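Local coordinates for protein chorismate synthase (Campylobacter jejuni, PDB 1SQ1) that probably catalyses the final step of the shikimate pathway, eliminating phosphate from 5-enolpyruvylshikimate-3-phosphate to give chorismate, using reduced FMN as cofactor, at residues A242-E247 / I287-F292. Residues are numbered along the deposited sequence; the frame is centred on the assembly and turned at random.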
loop_
_atom_site.group_PDB
_atom_site.type_symbol
_atom_site.label_atom_id
_atom_site.label_comp_id
_atom_site.label_asym_id
_atom_site.label_seq_id
_atom_site.Cartn_x
_atom_site.Cartn_y
_atom_site.Cartn_z
ATOM N N ALA A 242 -16.082 -21.121 -1.074
ATOM C CA ALA A 242 -17.266 -20.292 -0.883
ATOM C C ALA A 242 -17.255 -19.598 0.474
ATOM O O ALA A 242 -16.710 -20.115 1.453
ATOM C CB ALA A 242 -18.526 -21.127 -1.034
ATOM N N VAL A 243 -17.867 -18.420 0.514
ATOM C CA VAL A 243 -17.946 -17.629 1.728
ATOM C C VAL A 243 -19.303 -16.976 1.876
ATOM O O VAL A 243 -19.816 -16.350 0.935
ATOM C CB VAL A 243 -16.921 -16.527 1.725
ATOM C CG1 VAL A 243 -17.042 -15.723 2.989
ATOM C CG2 VAL A 243 -15.545 -17.116 1.582
ATOM N N GLU A 244 -19.884 -17.118 3.063
ATOM C CA GLU A 244 -21.193 -16.536 3.328
ATOM C C GLU A 244 -21.215 -15.597 4.517
ATOM O O GLU A 244 -20.537 -15.812 5.521
ATOM C CB GLU A 244 -22.235 -17.622 3.583
ATOM C CG GLU A 244 -22.678 -18.381 2.358
ATOM C CD GLU A 244 -23.831 -19.296 2.667
ATOM O OE1 GLU A 244 -23.677 -20.170 3.545
ATOM O OE2 GLU A 244 -24.894 -19.137 2.034
ATOM N N ILE A 245 -22.019 -14.554 4.405
ATOM C CA ILE A 245 -22.161 -13.617 5.499
ATOM C C ILE A 245 -23.637 -13.495 5.815
ATOM O O ILE A 245 -24.415 -12.936 5.039
ATOM C CB ILE A 245 -21.577 -12.238 5.148
ATOM C CG1 ILE A 245 -20.058 -12.361 4.961
ATOM C CG2 ILE A 245 -21.906 -11.244 6.247
ATOM C CD1 ILE A 245 -19.371 -11.078 4.638
ATOM N N GLY A 246 -24.021 -14.054 6.955
ATOM C CA GLY A 246 -25.406 -13.997 7.359
ATOM C C GLY A 246 -26.258 -14.887 6.489
ATOM O O GLY A 246 -25.840 -15.993 6.153
ATOM N N GLU A 247 -27.447 -14.414 6.116
ATOM C CA GLU A 247 -28.338 -15.212 5.280
ATOM C C GLU A 247 -27.622 -15.863 4.099
ATOM O O GLU A 247 -28.072 -16.886 3.590
ATOM C CB GLU A 247 -29.508 -14.368 4.755
ATOM C CG GLU A 247 -30.643 -14.168 5.747
ATOM C CD GLU A 247 -31.162 -15.474 6.353
ATOM O OE1 GLU A 247 -31.646 -16.356 5.601
ATOM O OE2 GLU A 247 -31.083 -15.611 7.595
ATOM N N ILE A 287 -21.821 -13.342 11.591
ATOM C CA ILE A 287 -22.175 -14.668 11.083
ATOM C C ILE A 287 -21.444 -14.926 9.776
ATOM O O ILE A 287 -21.890 -14.504 8.714
ATOM C CB ILE A 287 -23.689 -14.795 10.812
ATOM C CG1 ILE A 287 -24.486 -14.287 12.017
ATOM C CG2 ILE A 287 -24.046 -16.251 10.551
ATOM C CD1 ILE A 287 -24.195 -15.045 13.282
ATOM N N LEU A 288 -20.325 -15.632 9.865
ATOM C CA LEU A 288 -19.501 -15.926 8.701
ATOM C C LEU A 288 -19.417 -17.415 8.453
ATOM O O LEU A 288 -19.169 -18.178 9.374
ATOM C CB LEU A 288 -18.080 -15.400 8.920
ATOM C CG LEU A 288 -17.974 -13.980 9.443
ATOM C CD1 LEU A 288 -16.519 -13.568 9.511
ATOM C CD2 LEU A 288 -18.770 -13.065 8.541
ATOM N N LYS A 289 -19.612 -17.838 7.215
ATOM C CA LYS A 289 -19.518 -19.255 6.925
ATOM C C LYS A 289 -18.511 -19.498 5.815
ATOM O O LYS A 289 -18.596 -18.882 4.752
ATOM C CB LYS A 289 -20.885 -19.814 6.535
ATOM C CG LYS A 289 -22.009 -19.492 7.500
ATOM C CD LYS A 289 -23.233 -20.275 7.110
ATOM C CE LYS A 289 -24.491 -19.777 7.800
ATOM N NZ LYS A 289 -24.891 -18.419 7.299
ATOM N N THR A 290 -17.556 -20.391 6.080
ATOM C CA THR A 290 -16.502 -20.749 5.126
ATOM C C THR A 290 -16.607 -22.225 4.728
ATOM O O THR A 290 -16.485 -23.120 5.571
ATOM C CB THR A 290 -15.110 -20.544 5.725
ATOM O OG1 THR A 290 -14.987 -19.200 6.181
ATOM C CG2 THR A 290 -14.046 -20.803 4.689
ATOM N N TYR A 291 -16.799 -22.473 3.438
ATOM C CA TYR A 291 -16.919 -23.828 2.925
ATOM C C TYR A 291 -15.643 -24.375 2.314
ATOM O O TYR A 291 -15.137 -23.863 1.322
ATOM C CB TYR A 291 -18.038 -23.866 1.901
ATOM C CG TYR A 291 -19.341 -23.433 2.498
ATOM C CD1 TYR A 291 -20.126 -24.323 3.225
ATOM C CD2 TYR A 291 -19.760 -22.116 2.399
ATOM C CE1 TYR A 291 -21.295 -23.905 3.839
ATOM C CE2 TYR A 291 -20.926 -21.688 3.012
ATOM C CZ TYR A 291 -21.684 -22.586 3.730
ATOM O OH TYR A 291 -22.819 -22.151 4.357
ATOM N N PHE A 292 -15.143 -25.441 2.914
ATOM C CA PHE A 292 -13.933 -26.078 2.450
ATOM C C PHE A 292 -14.204 -27.259 1.518
ATOM O O PHE A 292 -15.120 -28.061 1.743
ATOM C CB PHE A 292 -13.115 -26.568 3.638
ATOM C CG PHE A 292 -12.485 -25.468 4.445
ATOM C CD1 PHE A 292 -13.259 -24.645 5.259
ATOM C CD2 PHE A 292 -11.107 -25.297 4.435
ATOM C CE1 PHE A 292 -12.674 -23.670 6.041
ATOM C CE2 PHE A 292 -10.510 -24.323 5.216
ATOM C CZ PHE A 292 -11.294 -23.509 6.026
#
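E244 and Y291 reach diagonally over the sheet to each other, and OE1 of E244 accepts a hydrogen bond from the OH of Y291, modelled implausibly short, so its exact geometry is doubtful. OE1 arrives at the edge of the phenol ring, in its plane, while the carboxylate itself is turned 56° from the ring. In the glutamate, chi1 -74° puts CG beside the backbone N, 3.8 Å from CE2 of Y291, and the extended chain beyond it carries the carboxylate on to the hydroxyl. Its other oxygen, OE2, accepts a hydrogen bond from the backbone N of I249. K289, directly across from E244, packs CB against CB and passes CD at 3.6 Å from OE1 of E244; its ammonium goes on to a salt bridge with E165. A242 CB fills in beside CD2 of Y291, 3.8 Å away. On the reverse face I245 and L288 lie side by side, CG1 to CD2 at 3.9 Å, and with V243 and T290 they pack on helix 226-235. Between the two faces, E244 and K289 exchange a pair of 2.8 Å N-to-O backbone bonds, and G246 N continues the pattern to I287 O. This is antiparallel pairing at the strand that is outermost within this chain, in a five-stranded sheet backed by a helix; residues 242-244 also pair with a strand of the second subunit, carrying the sheet across an interface of the chorismate synthase tetramer.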